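Local coordinates for protein halogenase (PDB 3E1T) that is an FAD-dependent halogenase from a myxobacterium, thought to chlorinate an aromatic group during the biosynthesis of chondrochloren, at residues I46-L51 / W221-S226. Residues are numbered along the deposited sequence; the frame is centred on the assembly and turned at random.
Sequences IGESLL and WYIPLS. With FAD (flavin-adenine dinucleotide), chain C.
I46 and W221 reach toward each other from opposite directions and meet beside the flavin: the CD1 methyl of I46 settles obliquely against the benzo part of the indole, 3.8 Å from CZ2 of W221. With CG1 anti to the backbone N (chi1 -167°), the I46 branch also runs past the dimethylbenzene end of FAD, its CG1 3.7 Å from flavin C6. The same end of the indole touches the flavin, W221 CH2 lying 3.6 Å from methyl C7M, so both side chains touch the dimethylbenzene end of the cofactor. E48, bent at chi2, crosses the L225 side chain, just past the end of strand 218-224, at about a right angle; its OE1 is 3.9 Å from CD1 of L225, while OE2 is near CD1 of I223. Here the methyls of L225 and I223 lie against the buried carboxylate oxygens, of which OE1 is hydrogen-bonded to Y195 and OE2 to S231. The hydroxyl of S231 also bonds NE1 of W221 and thereby links the indole to E48. Further along, the extended I223 side chain ends with CD1 4.0 Å from CB of S49. The S49 backbone clasps the flavin pyrimidine: its O accepts a nearly straight bond from flavin N3 (2.7 Å, 167°), and its N gives a longer one to flavin O4 (3.3 Å). G47 CA passes 3.3 Å from flavin C4X, and the ribityl O2' bonds to the carbonyl O of I46. A loop of the FAD-binding region thus lies across a strand of the large mixed sheet, forming part of the isoalloxazine pocket of a flavin-dependent halogenase.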
# COMPACT_ATOMS: atom_id res chain seq x y z
N ILE A 46 7.73 -5.02 -5.39
CA ILE A 46 6.38 -4.92 -5.97
C ILE A 46 5.71 -3.64 -5.45
O ILE A 46 6.07 -3.16 -4.39
CB ILE A 46 5.52 -6.19 -5.66
CG1 ILE A 46 4.24 -6.22 -6.51
CG2 ILE A 46 5.18 -6.28 -4.16
CD1 ILE A 46 4.49 -6.29 -8.03
N GLY A 47 4.75 -3.09 -6.18
CA GLY A 47 4.06 -1.88 -5.77
C GLY A 47 4.30 -0.73 -6.73
O GLY A 47 4.85 0.30 -6.34
N GLU A 48 3.81 -0.89 -7.96
CA GLU A 48 4.22 -0.10 -9.12
C GLU A 48 3.24 0.99 -9.55
O GLU A 48 3.64 2.03 -10.08
CB GLU A 48 4.50 -1.06 -10.28
CG GLU A 48 5.70 -1.99 -9.99
CD GLU A 48 5.54 -3.38 -10.55
OE1 GLU A 48 6.58 -4.05 -10.78
OE2 GLU A 48 4.40 -3.84 -10.75
N SER A 49 1.96 0.78 -9.28
CA SER A 49 0.93 1.73 -9.70
C SER A 49 0.67 2.78 -8.62
O SER A 49 0.28 2.46 -7.49
CB SER A 49 -0.35 0.97 -10.07
OG SER A 49 -1.18 1.76 -10.92
N LEU A 50 0.86 4.05 -8.99
CA LEU A 50 0.81 5.14 -8.03
C LEU A 50 -0.46 6.00 -8.14
O LEU A 50 -1.22 5.89 -9.10
CB LEU A 50 2.06 6.03 -8.16
CG LEU A 50 3.47 5.41 -8.03
CD1 LEU A 50 4.49 6.53 -8.07
CD2 LEU A 50 3.61 4.58 -6.74
N LEU A 51 -0.65 6.85 -7.12
CA LEU A 51 -1.79 7.75 -7.01
C LEU A 51 -1.33 9.20 -7.12
O LEU A 51 -0.15 9.51 -6.85
CB LEU A 51 -2.53 7.53 -5.67
CG LEU A 51 -3.06 6.12 -5.35
CD1 LEU A 51 -3.93 6.12 -4.10
CD2 LEU A 51 -3.80 5.48 -6.53
N TRP A 221 -3.99 -8.01 -12.05
CA TRP A 221 -3.56 -6.67 -12.43
C TRP A 221 -2.66 -6.75 -13.66
O TRP A 221 -2.03 -7.79 -13.91
CB TRP A 221 -2.86 -5.92 -11.28
CG TRP A 221 -1.43 -6.32 -11.00
CD1 TRP A 221 -0.32 -5.96 -11.72
CD2 TRP A 221 -0.95 -7.10 -9.89
NE1 TRP A 221 0.82 -6.51 -11.15
CE2 TRP A 221 0.46 -7.20 -10.02
CE3 TRP A 221 -1.58 -7.75 -8.82
CZ2 TRP A 221 1.25 -7.91 -9.11
CZ3 TRP A 221 -0.79 -8.45 -7.90
CH2 TRP A 221 0.61 -8.53 -8.06
N TYR A 222 -2.60 -5.65 -14.40
CA TYR A 222 -1.88 -5.57 -15.68
C TYR A 222 -1.39 -4.13 -15.78
O TYR A 222 -2.15 -3.23 -16.12
CB TYR A 222 -2.82 -5.89 -16.85
CG TYR A 222 -2.15 -6.00 -18.23
CD1 TYR A 222 -1.70 -7.23 -18.70
CD2 TYR A 222 -2.00 -4.89 -19.06
CE1 TYR A 222 -1.11 -7.36 -19.95
CE2 TYR A 222 -1.40 -5.00 -20.35
CZ TYR A 222 -0.96 -6.24 -20.78
OH TYR A 222 -0.37 -6.41 -22.02
N ILE A 223 -0.13 -3.92 -15.42
CA ILE A 223 0.43 -2.58 -15.28
C ILE A 223 1.53 -2.40 -16.32
O ILE A 223 2.51 -3.14 -16.30
CB ILE A 223 1.03 -2.35 -13.88
CG1 ILE A 223 -0.03 -2.56 -12.79
CG2 ILE A 223 1.67 -0.96 -13.79
CD1 ILE A 223 0.53 -2.66 -11.36
N PRO A 224 1.35 -1.43 -17.24
CA PRO A 224 2.43 -1.14 -18.19
C PRO A 224 3.53 -0.32 -17.53
O PRO A 224 3.26 0.75 -16.94
CB PRO A 224 1.73 -0.35 -19.29
CG PRO A 224 0.55 0.33 -18.60
CD PRO A 224 0.17 -0.57 -17.44
N LEU A 225 4.76 -0.82 -17.61
CA LEU A 225 5.92 -0.14 -17.03
C LEU A 225 6.74 0.62 -18.06
O LEU A 225 7.36 1.64 -17.76
CB LEU A 225 6.78 -1.16 -16.28
CG LEU A 225 6.05 -1.84 -15.12
CD1 LEU A 225 6.94 -2.86 -14.48
CD2 LEU A 225 5.57 -0.79 -14.10
N SER A 226 6.73 0.11 -19.29
CA SER A 226 7.26 0.82 -20.45
C SER A 226 6.47 0.40 -21.68
O SER A 226 5.41 -0.24 -21.57
CB SER A 226 8.76 0.53 -20.63
OG SER A 226 8.98 -0.79 -21.09
PA FAD C . 9.00 -1.32 1.43
O1A FAD C . 8.76 -0.77 0.05
O2A FAD C . 8.79 -2.78 1.57
O5B FAD C . 10.52 -0.97 1.82
C5B FAD C . 11.05 -1.30 3.10
C4B FAD C . 12.58 -1.31 3.03
O4B FAD C . 13.14 -1.74 4.25
C3B FAD C . 13.08 -2.27 1.96
O3B FAD C . 13.92 -1.55 1.09
C2B FAD C . 13.87 -3.32 2.71
O2B FAD C . 15.03 -3.66 1.99
C1B FAD C . 14.21 -2.62 4.01
N9A FAD C . 14.38 -3.50 5.18
C8A FAD C . 13.68 -4.63 5.52
N7A FAD C . 14.18 -5.08 6.70
C5A FAD C . 15.16 -4.25 7.12
C6A FAD C . 16.01 -4.23 8.24
N6A FAD C . 16.03 -5.25 9.11
N1A FAD C . 16.93 -3.22 8.36
C2A FAD C . 17.05 -2.25 7.41
N3A FAD C . 16.22 -2.28 6.30
C4A FAD C . 15.29 -3.25 6.17
N1 FAD C . 1.26 -0.34 -3.77
C2 FAD C . 1.01 0.65 -4.69
O2 FAD C . 1.12 1.82 -4.32
N3 FAD C . 0.63 0.31 -5.97
C4 FAD C . 0.52 -1.02 -6.35
O4 FAD C . 0.20 -1.33 -7.50
C4X FAD C . 0.76 -2.02 -5.42
N5 FAD C . 0.65 -3.36 -5.76
C5X FAD C . 0.91 -4.33 -4.81
C6 FAD C . 0.80 -5.69 -5.14
C7 FAD C . 1.06 -6.67 -4.17
C7M FAD C . 0.72 -8.10 -4.47
C8 FAD C . 1.42 -6.30 -2.87
C8M FAD C . 1.51 -7.31 -1.74
C9 FAD C . 1.54 -4.95 -2.55
C9A FAD C . 1.28 -3.96 -3.51
N10 FAD C . 1.42 -2.63 -3.17
C10 FAD C . 1.15 -1.66 -4.12
C1' FAD C . 1.93 -2.22 -1.80
C2' FAD C . 3.40 -1.76 -1.79
O2' FAD C . 4.20 -2.87 -2.14
C3' FAD C . 3.81 -1.26 -0.40
O3' FAD C . 2.73 -0.61 0.24
C4' FAD C . 4.96 -0.25 -0.39
O4' FAD C . 6.11 -0.85 -0.94
C5' FAD C . 5.24 0.17 1.05
O5' FAD C . 6.48 0.83 1.12
P FAD C . 7.36 0.81 2.46
O1P FAD C . 8.33 1.97 2.41
O2P FAD C . 6.49 0.91 3.67
O3P FAD C . 8.04 -0.62 2.50